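Local coordinates for Hydrogenase/urease maturation factor HypB (Helicobacter pylori, PDB 4LPS), which is required for nickel insertion into [NiFe] hydrogenase and for urease maturation, with a low intrinsic GTPase activity essential for nickel insertion, at residues A[36-39]-A[40-44]; A[64-67]-A[68-71]; A[163-166]-A[167-170]; A[185-189]-A[190-194]. One frame throughout, in Å; residues are numbered along the deposited sequence.

Interaction 1 of 4, residues A[36-39]-A[40-44]. With PO4 (phosphate ion), chain I.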
loop_
_atom_site.group_PDB
_atom_site.type_symbol
_atom_site.label_atom_id
_atom_site.label_comp_id
_atom_site.label_asym_id
_atom_site.label_seq_id
_atom_site.Cartn_x
_atom_site.Cartn_y
_atom_site.Cartn_z
ATOM N N GLU A 36 10.526 15.047 -5.913
ATOM C CA GLU A 36 11.745 14.650 -6.612
ATOM C C GLU A 36 11.779 13.147 -6.865
ATOM O O GLU A 36 12.275 12.697 -7.898
ATOM C CB GLU A 36 12.975 15.082 -5.819
ATOM C CG GLU A 36 13.198 16.584 -5.825
ATOM C CD GLU A 36 14.393 16.987 -4.998
ATOM O OE1 GLU A 36 15.162 17.860 -5.446
ATOM O OE2 GLU A 36 14.559 16.426 -3.896
ATOM N N MET A 37 11.276 12.368 -5.911
ATOM C CA MET A 37 11.192 10.922 -6.095
ATOM C C MET A 37 10.172 10.581 -7.170
ATOM O O MET A 37 10.356 9.624 -7.921
ATOM C CB MET A 37 10.834 10.214 -4.787
ATOM C CG MET A 37 11.972 10.139 -3.777
ATOM S SD MET A 37 13.482 9.400 -4.450
ATOM C CE MET A 37 12.860 7.808 -4.996
ATOM N N LYS A 38 9.085 11.348 -7.219
ATOM C CA LYS A 38 8.063 11.153 -8.243
ATOM C C LYS A 38 8.617 11.370 -9.653
ATOM O O LYS A 38 8.216 10.680 -10.590
ATOM C CB LYS A 38 6.867 12.075 -8.004
ATOM C CG LYS A 38 5.653 11.709 -8.852
ATOM C CD LYS A 38 4.427 12.538 -8.507
ATOM C CE LYS A 38 3.294 12.248 -9.480
ATOM N NZ LYS A 38 2.106 13.102 -9.228
ATOM N N GLU A 39 9.523 12.335 -9.801
ATOM C CA GLU A 39 10.244 12.515 -11.059
ATOM C C GLU A 39 10.916 11.218 -11.498
ATOM O O GLU A 39 10.817 10.816 -12.655
ATOM C CB GLU A 39 11.298 13.618 -10.932
ATOM C CG GLU A 39 10.751 14.988 -10.574
ATOM C CD GLU A 39 11.848 16.019 -10.407
ATOM O OE1 GLU A 39 11.634 16.995 -9.658
ATOM O OE2 GLU A 39 12.928 15.855 -11.019
ATOM N N ARG A 40 11.607 10.573 -10.563
ATOM C CA ARG A 40 12.333 9.342 -10.851
ATOM C C ARG A 40 11.392 8.173 -11.127
ATOM O O ARG A 40 11.697 7.319 -11.960
ATOM C CB ARG A 40 13.275 8.998 -9.696
ATOM C CG ARG A 40 14.278 10.101 -9.382
ATOM C CD ARG A 40 15.377 9.618 -8.452
ATOM N NE ARG A 40 16.199 8.586 -9.080
ATOM C CZ ARG A 40 17.073 7.828 -8.428
ATOM N NH1 ARG A 40 17.778 6.914 -9.080
ATOM N NH2 ARG A 40 17.240 7.983 -7.122
ATOM N N TYR A 41 10.265 8.130 -10.421
ATOM C CA TYR A 41 9.266 7.089 -10.646
ATOM C C TYR A 41 8.794 7.097 -12.088
ATOM O O TYR A 41 8.714 6.057 -12.741
ATOM C CB TYR A 41 8.047 7.274 -9.733
ATOM C CG TYR A 41 8.301 7.195 -8.243
ATOM C CD1 TYR A 41 9.412 6.542 -7.734
ATOM C CD2 TYR A 41 7.405 7.757 -7.347
ATOM C CE1 TYR A 41 9.629 6.462 -6.373
ATOM C CE2 TYR A 41 7.611 7.684 -5.989
ATOM C CZ TYR A 41 8.723 7.037 -5.507
ATOM O OH TYR A 41 8.922 6.967 -4.150
ATOM N N LEU A 42 8.495 8.296 -12.577
ATOM C CA LEU A 42 7.983 8.485 -13.928
ATOM C C LEU A 42 9.077 8.221 -14.958
ATOM O O LEU A 42 8.817 7.661 -16.022
ATOM C CB LEU A 42 7.413 9.897 -14.084
ATOM C CG LEU A 42 6.290 10.248 -13.096
ATOM C CD1 LEU A 42 5.743 11.652 -13.334
ATOM C CD2 LEU A 42 5.170 9.215 -13.144
ATOM N N LYS A 43 10.296 8.644 -14.638
ATOM C CA LYS A 43 11.453 8.388 -15.488
ATOM C C LYS A 43 11.635 6.890 -15.719
ATOM O O LYS A 43 11.945 6.454 -16.827
ATOM C CB LYS A 43 12.714 8.976 -14.858
ATOM C CG LYS A 43 13.864 9.180 -15.827
ATOM C CD LYS A 43 14.870 10.169 -15.258
ATOM C CE LYS A 43 14.240 11.536 -15.030
ATOM N NZ LYS A 43 15.161 12.462 -14.311
ATOM N N GLU A 44 11.451 6.112 -14.659
ATOM C CA GLU A 44 11.608 4.665 -14.725
ATOM C C GLU A 44 10.334 3.978 -15.204
ATOM O O GLU A 44 10.279 2.749 -15.281
ATOM C CB GLU A 44 12.015 4.114 -13.358
ATOM C CG GLU A 44 13.367 4.611 -12.882
ATOM C CD GLU A 44 14.504 3.753 -13.387
ATOM O OE1 GLU A 44 15.673 4.133 -13.174
ATOM O OE2 GLU A 44 14.230 2.694 -13.994
HETATM P P PO4 I . 16.494 7.596 -12.611
HETATM O O1 PO4 I . 15.632 7.230 -13.792
HETATM O O2 PO4 I . 16.648 6.385 -11.729
HETATM O O3 PO4 I . 17.859 8.042 -13.073
HETATM O O4 PO4 I . 15.844 8.716 -11.840
HETATM O O HOH W 1 14.338 14.834 -13.581
#
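With CG of both M37 and Y41 set anti to the carbonyl carbon (chi1 -74° and -62°), the two side chains run down the same face of helix 29-43, one turn apart. M37 then bends at chi2 and chi3, which curls its methyl back to Y41, M37 CE reaching Y41 CE1 at 3.8 Å. Over one face of the ring, towards its rim, sits the carbonyl oxygen of M37. That same oxygen accepts the backbone N-H of Y41, Y41 N to M37 O 2.9 Å.

R40 starts out the same way but bends at chi3, so that its guanidinium meets a phosphate at its edge with two donors: R40 NE to phosphate O4 at 2.8 Å and R40 NH1 to phosphate O2 at 2.9 Å. R40 NH2 is taken by a salt bridge to D118. The charged ends of E39 and K43 are 5.2 Å apart, E39 OE2 to K43 NZ, and meet through a water. The phosphate probably came from the crystallisation liquor; its paired bonds suggest that R40 can hold an anion here, although E44 OE1 is also close, while the Y41 ring touches I113 of helix 110-122 and its OH is hydrogen-bonded to L148 O.

Interaction 2 of 4, residues A[64-67]-A[68-71]. With GOL (glycerol), chain H.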
loop_
_atom_site.group_PDB
_atom_site.type_symbol
_atom_site.label_atom_id
_atom_site.label_comp_id
_atom_site.label_asym_id
_atom_site.label_seq_id
_atom_site.Cartn_x
_atom_site.Cartn_y
_atom_site.Cartn_z
ATOM N N GLU A 64 2.180 -11.195 -1.365
ATOM C CA GLU A 64 2.530 -12.579 -1.683
ATOM C C GLU A 64 1.535 -13.178 -2.671
ATOM O O GLU A 64 1.919 -13.875 -3.611
ATOM C CB GLU A 64 2.583 -13.436 -0.413
ATOM C CG GLU A 64 3.792 -13.194 0.482
ATOM C CD GLU A 64 3.701 -13.953 1.796
ATOM O OE1 GLU A 64 2.611 -13.956 2.408
ATOM O OE2 GLU A 64 4.714 -14.553 2.213
ATOM N N ASN A 65 0.253 -12.898 -2.452
ATOM C CA ASN A 65 -0.804 -13.393 -3.326
ATOM C C ASN A 65 -0.832 -12.688 -4.684
ATOM O O ASN A 65 -1.178 -13.294 -5.698
ATOM C CB ASN A 65 -2.162 -13.254 -2.634
ATOM C CG ASN A 65 -2.353 -14.262 -1.516
ATOM O OD1 ASN A 65 -1.815 -15.368 -1.567
ATOM N ND2 ASN A 65 -3.105 -13.877 -0.489
ATOM N N LEU A 66 -0.474 -11.406 -4.701
ATOM C CA LEU A 66 -0.424 -10.645 -5.949
ATOM C C LEU A 66 0.686 -11.154 -6.871
ATOM O O LEU A 66 0.583 -11.061 -8.094
ATOM C CB LEU A 66 -0.231 -9.153 -5.666
ATOM C CG LEU A 66 -1.465 -8.353 -5.235
ATOM C CD1 LEU A 66 -1.072 -6.931 -4.851
ATOM C CD2 LEU A 66 -2.507 -8.342 -6.340
ATOM N N ALA A 67 1.749 -11.682 -6.277
ATOM C CA ALA A 67 2.864 -12.237 -7.038
ATOM C C ALA A 67 2.461 -13.423 -7.912
ATOM O O ALA A 67 3.207 -13.819 -8.810
ATOM C CB ALA A 67 3.975 -12.647 -6.094
ATOM N N ASP A 68 1.288 -13.993 -7.648
ATOM C CA ASP A 68 0.805 -15.130 -8.421
ATOM C C ASP A 68 0.195 -14.714 -9.756
ATOM O O ASP A 68 -0.077 -15.560 -10.608
ATOM C CB ASP A 68 -0.213 -15.933 -7.609
ATOM C CG ASP A 68 0.405 -16.596 -6.392
ATOM O OD1 ASP A 68 1.614 -16.910 -6.439
ATOM O OD2 ASP A 68 -0.317 -16.813 -5.395
ATOM N N PHE A 69 -0.023 -13.415 -9.939
ATOM C CA PHE A 69 -0.540 -12.917 -11.209
ATOM C C PHE A 69 0.615 -12.468 -12.099
ATOM O O PHE A 69 1.293 -11.478 -11.813
ATOM C CB PHE A 69 -1.535 -11.778 -10.986
ATOM C CG PHE A 69 -2.751 -12.184 -10.200
ATOM C CD1 PHE A 69 -3.707 -13.017 -10.764
ATOM C CD2 PHE A 69 -2.946 -11.725 -8.908
ATOM C CE1 PHE A 69 -4.828 -13.397 -10.047
ATOM C CE2 PHE A 69 -4.067 -12.097 -8.186
ATOM C CZ PHE A 69 -5.008 -12.934 -8.757
ATOM N N LYS A 70 0.838 -13.218 -13.174
ATOM C CA LYS A 70 2.002 -13.020 -14.026
ATOM C C LYS A 70 1.906 -11.724 -14.821
ATOM O O LYS A 70 2.925 -11.150 -15.220
ATOM C CB LYS A 70 2.168 -14.223 -14.960
ATOM C CG LYS A 70 2.542 -15.496 -14.210
ATOM C CD LYS A 70 3.676 -15.221 -13.234
ATOM C CE LYS A 70 3.274 -15.540 -11.797
ATOM N NZ LYS A 70 4.395 -15.274 -10.851
ATOM N N ASP A 71 0.679 -11.250 -15.026
ATOM C CA ASP A 71 0.463 -9.975 -15.699
ATOM C C ASP A 71 0.622 -8.799 -14.739
ATOM O O ASP A 71 0.450 -7.644 -15.132
ATOM C CB ASP A 71 -0.925 -9.939 -16.349
ATOM C CG ASP A 71 -2.046 -10.105 -15.340
ATOM O OD1 ASP A 71 -1.811 -10.719 -14.278
ATOM O OD2 ASP A 71 -3.167 -9.618 -15.603
HETATM C C1 GOL H . 5.125 -11.870 -10.704
HETATM O O1 GOL H . 3.824 -11.621 -10.219
HETATM C C2 GOL H . 6.106 -11.773 -9.539
HETATM O O2 GOL H . 7.386 -12.204 -9.955
HETATM C C3 GOL H . 6.183 -10.319 -9.092
HETATM O O3 GOL H . 6.370 -9.493 -10.218
#
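L66 puts its CD2 methyl against the flank of the F69 ring, L66 CD2 lying 4.3 Å from F69 CD2, just after helix 59-66. It is a loose apolar touch across a type I turn from L66 to F69. F69 CD2 also lies 3.7 Å from L66 O, approaching it obliquely. F69 also packs on L221 and E222 of helix 218-234, so it bridges the turn and that helix.

The backbone bonds here are those of a tightening chain. D68 N reaches N65 O at 3.2 Å and F69 N reaches L66 O at 3.1 Å, each donor standing well above the plane of its carbonyl, in bonds that span only three residues. The D68 carboxylate lies back along the chain, with D68 OD2 3.6 Å from N65 O, and OD1 finds its charge partner in K93.

K70 turns back over the end. Its chain bends at chi2 and chi3, bringing K70 NZ to A67 O at 2.8 Å, nearly along the C=O axis (165°). A glycerol hydroxyl, O1, sits 2.7 Å from the same A67 O and 3.0 Å from F69 O; the molecule, probably from the crystallisation liquor, also bonds F72 and F74. The lysine ammonium thus meets a main-chain carbonyl near the C-terminal end of the helix, where the helix dipole would favour a positive charge. This is the exit from the helix that starts in the P-loop of a P-loop GTPase, on the way to strand 74-80.

Interaction 3 of 4, residues A[163-166]-A[167-170]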
loop_
_atom_site.group_PDB
_atom_site.type_symbol
_atom_site.label_atom_id
_atom_site.label_comp_id
_atom_site.label_asym_id
_atom_site.label_seq_id
_atom_site.Cartn_x
_atom_site.Cartn_y
_atom_site.Cartn_z
ATOM N N ASP A 163 -15.119 -2.471 12.886
ATOM C CA ASP A 163 -15.745 -1.721 11.803
ATOM C C ASP A 163 -15.897 -0.235 12.131
ATOM O O ASP A 163 -16.497 0.520 11.364
ATOM C CB ASP A 163 -17.106 -2.345 11.449
ATOM C CG ASP A 163 -18.067 -2.401 12.632
ATOM O OD1 ASP A 163 -17.932 -1.598 13.580
ATOM O OD2 ASP A 163 -18.970 -3.265 12.616
ATOM N N ASP A 164 -15.352 0.171 13.275
ATOM C CA ASP A 164 -15.475 1.543 13.754
ATOM C C ASP A 164 -14.215 2.376 13.526
ATOM O O ASP A 164 -14.150 3.538 13.929
ATOM C CB ASP A 164 -15.816 1.540 15.244
ATOM C CG ASP A 164 -14.689 0.987 16.099
ATOM O OD1 ASP A 164 -13.996 0.050 15.651
ATOM O OD2 ASP A 164 -14.490 1.491 17.222
ATOM N N LYS A 165 -13.218 1.796 12.869
ATOM C CA LYS A 165 -11.889 2.395 12.872
ATOM C C LYS A 165 -11.756 3.589 11.934
ATOM O O LYS A 165 -10.853 4.414 12.104
ATOM C CB LYS A 165 -10.842 1.338 12.526
ATOM C CG LYS A 165 -10.648 0.303 13.628
ATOM C CD LYS A 165 -10.034 0.952 14.860
ATOM C CE LYS A 165 -9.874 -0.045 15.993
ATOM N NZ LYS A 165 -11.185 -0.410 16.605
ATOM N N VAL A 166 -12.645 3.685 10.947
ATOM C CA VAL A 166 -12.520 4.722 9.927
ATOM C C VAL A 166 -12.608 6.108 10.563
ATOM O O VAL A 166 -11.754 6.963 10.327
ATOM C CB VAL A 166 -13.598 4.590 8.831
ATOM C CG1 VAL A 166 -13.583 5.802 7.910
ATOM C CG2 VAL A 166 -13.383 3.323 8.022
ATOM N N LEU A 167 -13.642 6.328 11.366
ATOM C CA LEU A 167 -13.815 7.612 12.039
ATOM C C LEU A 167 -12.817 7.835 13.179
ATOM O O LEU A 167 -12.612 8.972 13.610
ATOM C CB LEU A 167 -15.246 7.746 12.568
ATOM C CG LEU A 167 -16.328 7.954 11.505
ATOM C CD1 LEU A 167 -17.592 8.558 12.107
ATOM C CD2 LEU A 167 -15.811 8.820 10.373
ATOM N N LYS A 168 -12.209 6.759 13.673
ATOM C CA LYS A 168 -11.200 6.877 14.722
ATOM C C LYS A 168 -9.859 7.329 14.166
ATOM O O LYS A 168 -9.061 7.943 14.875
ATOM C CB LYS A 168 -11.034 5.553 15.465
ATOM C CG LYS A 168 -12.100 5.299 16.520
ATOM C CD LYS A 168 -11.843 3.988 17.243
ATOM C CE LYS A 168 -12.772 3.830 18.433
ATOM N NZ LYS A 168 -12.626 2.490 19.066
ATOM N N TYR A 169 -9.612 7.021 12.896
ATOM C CA TYR A 169 -8.379 7.452 12.254
ATOM C C TYR A 169 -8.693 8.161 10.935
ATOM O O TYR A 169 -8.257 7.721 9.869
ATOM C CB TYR A 169 -7.449 6.255 12.036
ATOM C CG TYR A 169 -7.091 5.559 13.330
ATOM C CD1 TYR A 169 -7.932 4.595 13.880
ATOM C CD2 TYR A 169 -5.945 5.903 14.033
ATOM C CE1 TYR A 169 -7.621 3.968 15.069
ATOM C CE2 TYR A 169 -5.627 5.282 15.226
ATOM C CZ TYR A 169 -6.468 4.318 15.738
ATOM O OH TYR A 169 -6.152 3.702 16.928
ATOM N N PRO A 170 -9.455 9.271 11.009
ATOM C CA PRO A 170 -9.974 9.935 9.810
ATOM C C PRO A 170 -8.892 10.453 8.864
ATOM O O PRO A 170 -9.110 10.423 7.652
ATOM C CB PRO A 170 -10.797 11.097 10.383
ATOM C CG PRO A 170 -10.198 11.366 11.714
ATOM C CD PRO A 170 -9.791 10.022 12.232
#
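D164 and K168 are inclined to one another: the lysine, extended beyond CG, passes along the D164 carbonyl and brings K168 NZ to D164 OD2 at 2.8 Å. The carboxylate stands up to meet it because its CG lies between the backbone N and the carbonyl carbon (chi1 66°). K165 comes to the other oxygen, K165 NZ to D164 OD1 at 3.0 Å; each D164 oxygen is met on its syn side, with the ammonium about 20° out of the carboxylate plane. K165 NZ and K168 NZ are 4.1 Å apart, a closeness that the shared aspartate should make tolerable. K165 NZ has a further acceptor in the backbone oxygen of E161.

K165 also runs side by side with Y169, both pointing the same way, K165 CD 3.9 Å from Y169 CE1. The ring turns its edge to K165 O, with Y169 CD1 3.4 Å from that oxygen. The same K165 O takes Y169 N at 3.0 Å, while its bond with K168 N is only weak.

V166, which is buried, touches L157 of strand 152-158 and D200 and L204 of helix 194-204. The arrangement is a salt-bridge network on the short, weakly bonded helix 165-168 of the G-domain; Y169 sits at the N-cap position, right before helix 170-174. With P160, E161 and F190, K165 also lines a second GDP contact, although the nucleotide bound in this chain's own pocket is about 14 Å from its side chain.

Interaction 4 of 4, residues A[185-189]-A[190-194]. With GDP (guanosine-5'-diphosphate), chain D.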
loop_
_atom_site.group_PDB
_atom_site.type_symbol
_atom_site.label_atom_id
_atom_site.label_comp_id
_atom_site.label_asym_id
_atom_site.label_seq_id
_atom_site.Cartn_x
_atom_site.Cartn_y
_atom_site.Cartn_z
ATOM N N ASP A 185 -13.004 -12.894 5.012
ATOM C CA ASP A 185 -13.482 -14.206 5.438
ATOM C C ASP A 185 -13.930 -14.223 6.904
ATOM O O ASP A 185 -14.635 -15.138 7.331
ATOM C CB ASP A 185 -12.397 -15.262 5.213
ATOM C CG ASP A 185 -11.072 -14.875 5.841
ATOM O OD1 ASP A 185 -10.453 -13.893 5.377
ATOM O OD2 ASP A 185 -10.640 -15.558 6.796
ATOM N N MET A 186 -13.508 -13.214 7.666
ATOM C CA MET A 186 -13.753 -13.166 9.108
ATOM C C MET A 186 -14.967 -12.323 9.516
ATOM O O MET A 186 -15.205 -12.116 10.708
ATOM C CB MET A 186 -12.504 -12.636 9.822
ATOM C CG MET A 186 -11.291 -13.556 9.736
ATOM S SD MET A 186 -11.408 -14.941 10.882
ATOM C CE MET A 186 -10.452 -16.189 10.021
ATOM N N VAL A 187 -15.724 -11.833 8.535
ATOM C CA VAL A 187 -16.832 -10.909 8.800
ATOM C C VAL A 187 -17.865 -11.472 9.781
ATOM O O VAL A 187 -18.300 -10.777 10.702
ATOM C CB VAL A 187 -17.553 -10.518 7.492
ATOM C CG1 VAL A 187 -18.921 -9.912 7.779
ATOM C CG2 VAL A 187 -16.703 -9.549 6.693
ATOM N N GLU A 188 -18.245 -12.731 9.589
ATOM C CA GLU A 188 -19.299 -13.341 10.394
ATOM C C GLU A 188 -18.903 -13.579 11.854
ATOM O O GLU A 188 -19.673 -13.266 12.768
ATOM C CB GLU A 188 -19.743 -14.660 9.757
ATOM C CG GLU A 188 -21.199 -15.007 10.024
ATOM C CD GLU A 188 -21.704 -16.148 9.161
ATOM O OE1 GLU A 188 -21.481 -17.323 9.526
ATOM O OE2 GLU A 188 -22.331 -15.865 8.115
ATOM N N VAL A 189 -17.718 -14.142 12.076
ATOM C CA VAL A 189 -17.269 -14.434 13.436
ATOM C C VAL A 189 -17.005 -13.170 14.265
ATOM O O VAL A 189 -17.029 -13.221 15.494
ATOM C CB VAL A 189 -15.996 -15.313 13.437
ATOM C CG1 VAL A 189 -16.321 -16.716 12.953
ATOM C CG2 VAL A 189 -14.920 -14.695 12.571
ATOM N N PHE A 190 -16.770 -12.042 13.600
ATOM C CA PHE A 190 -16.552 -10.782 14.307
ATOM C C PHE A 190 -17.778 -9.864 14.325
ATOM O O PHE A 190 -17.723 -8.772 14.898
ATOM C CB PHE A 190 -15.363 -10.034 13.700
ATOM C CG PHE A 190 -14.026 -10.546 14.157
ATOM C CD1 PHE A 190 -13.466 -10.080 15.336
ATOM C CD2 PHE A 190 -13.333 -11.492 13.414
ATOM C CE1 PHE A 190 -12.238 -10.545 15.770
ATOM C CE2 PHE A 190 -12.102 -11.961 13.841
ATOM C CZ PHE A 190 -11.555 -11.488 15.021
ATOM N N ASN A 191 -18.871 -10.307 13.706
ATOM C CA ASN A 191 -20.077 -9.491 13.572
ATOM C C ASN A 191 -19.721 -8.123 12.982
ATOM O O ASN A 191 -20.235 -7.084 13.406
ATOM C CB ASN A 191 -20.786 -9.338 14.923
ATOM C CG ASN A 191 -21.041 -10.677 15.606
ATOM O OD1 ASN A 191 -21.897 -11.456 15.181
ATOM N ND2 ASN A 191 -20.293 -10.946 16.672
ATOM N N PHE A 192 -18.821 -8.149 12.005
ATOM C CA PHE A 192 -18.270 -6.951 11.386
ATOM C C PHE A 192 -19.307 -6.354 10.448
ATOM O O PHE A 192 -19.900 -7.070 9.641
ATOM C CB PHE A 192 -16.985 -7.310 10.631
ATOM C CG PHE A 192 -16.255 -6.135 10.042
ATOM C CD1 PHE A 192 -16.583 -5.649 8.781
ATOM C CD2 PHE A 192 -15.200 -5.551 10.727
ATOM C CE1 PHE A 192 -15.893 -4.578 8.232
ATOM C CE2 PHE A 192 -14.502 -4.486 10.182
ATOM C CZ PHE A 192 -14.851 -3.998 8.934
ATOM N N ARG A 193 -19.531 -5.048 10.558
ATOM C CA ARG A 193 -20.514 -4.379 9.715
ATOM C C ARG A 193 -19.855 -3.565 8.605
ATOM O O ARG A 193 -19.389 -2.444 8.825
ATOM C CB ARG A 193 -21.437 -3.509 10.580
ATOM C CG ARG A 193 -22.454 -4.344 11.359
ATOM C CD ARG A 193 -23.018 -3.667 12.607
ATOM N NE ARG A 193 -23.246 -2.234 12.454
ATOM C CZ ARG A 193 -22.481 -1.302 13.011
ATOM N NH1 ARG A 193 -21.439 -1.654 13.753
ATOM N NH2 ARG A 193 -22.756 -0.019 12.828
ATOM N N VAL A 194 -19.796 -4.171 7.421
ATOM C CA VAL A 194 -19.319 -3.517 6.204
ATOM C C VAL A 194 -20.058 -2.200 5.967
ATOM O O VAL A 194 -19.479 -1.230 5.477
ATOM C CB VAL A 194 -19.477 -4.449 4.981
ATOM C CG1 VAL A 194 -19.155 -3.721 3.682
ATOM C CG2 VAL A 194 -18.572 -5.659 5.130
HETATM P PB GDP D . 0.913 -7.355 7.693
HETATM O O1B GDP D . 1.638 -7.339 9.015
HETATM O O2B GDP D . 1.896 -7.412 6.551
HETATM O O3B GDP D . 0.085 -6.104 7.533
HETATM O O3A GDP D . -0.076 -8.618 7.643
HETATM P PA GDP D . 0.437 -10.139 7.490
HETATM O O1A GDP D . 0.556 -10.500 6.032
HETATM O O2A GDP D . 1.734 -10.377 8.220
HETATM O "O5'" GDP D . -0.775 -10.961 8.133
HETATM C "C5'" GDP D . -0.888 -11.101 9.547
HETATM C "C4'" GDP D . -1.729 -12.333 9.845
HETATM O "O4'" GDP D . -2.991 -12.224 9.185
HETATM C "C3'" GDP D . -1.065 -13.584 9.302
HETATM O "O3'" GDP D . -1.251 -14.629 10.261
HETATM C "C2'" GDP D . -1.836 -13.932 8.051
HETATM O "O2'" GDP D . -1.883 -15.346 7.865
HETATM C "C1'" GDP D . -3.212 -13.382 8.374
HETATM N N9 GDP D . -3.979 -12.990 7.170
HETATM C C8 GDP D . -3.579 -12.216 6.142
HETATM N N7 GDP D . -4.582 -12.066 5.242
HETATM C C5 GDP D . -5.654 -12.743 5.704
HETATM C C6 GDP D . -7.044 -13.002 5.260
HETATM O O6 GDP D . -7.474 -12.532 4.188
HETATM N N1 GDP D . -7.828 -13.756 6.041
HETATM C C2 GDP D . -7.389 -14.277 7.203
HETATM N N2 GDP D . -8.231 -15.032 7.949
HETATM N N3 GDP D . -6.133 -14.080 7.671
HETATM C C4 GDP D . -5.246 -13.339 6.977
HETATM O O HOH W 2 -22.282 -12.760 12.526
#
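M186 lays its CB against the F190 ring, M186 CB 3.9 Å from F190 CD2, and this is where the turn is closely packed. V189 comes to the same ring atom from an oblique direction, V189 CG2 to F190 CD2 at 3.7 Å, while M186 O lies at the ring's edge in its plane. F190 N bonds M186 O at 3.3 Å. Next along the chain, F192 N bonds V187 O at 3.0 Å, and the V187 side chain lies beside F192. With CG anti to the backbone N (chi1 -175°), the F192 ring swings away from the turn; it is buried and touches V159, D163 and I181.

F190, against P160, and V189 are themselves exposed, as are E188 and N191 at the two ends of a type I turn, and here the contact is looser. N191 N takes E188 O at 3.2 Å from well above the carbonyl plane. A water bridges the pair, donating to E188 O and to N191 OD1.

At the start of 185-189, D185 grips the guanine of GDP with both oxygens, D185 OD1 to GDP N1 and D185 OD2 to GDP N2, each at 2.7 Å, while S214 OG bonds OD1. M186 brings its CE methyl close to the exocyclic N2. This carboxylate-to-guanine pairing, with K183 two residues before it, is that of the NKxD-type base-recognition loop of GTPases, here in its SKAD form.

How the interactions relate
All four contacts are local. Interaction 1 runs along the last turns of helix 29-43 and is partly buried; the others lie at loops, short helices and a helix end. Interactions 2, 3 and 4 are surface contacts, each with one buried residue, L66, V166 and F192. Interactions 3 and 4 alone touch, through the D163-R193 salt bridge and F192 packing on D163, while interactions 1 and 4 lie about 40 Å apart between centres. Their chemistry differs accordingly: a methionine-tyrosine face in 1, a lysine on a carbonyl near a helix end in 2, a charge network in 3, and nucleotide-base recognition beside aromatic packing in 4.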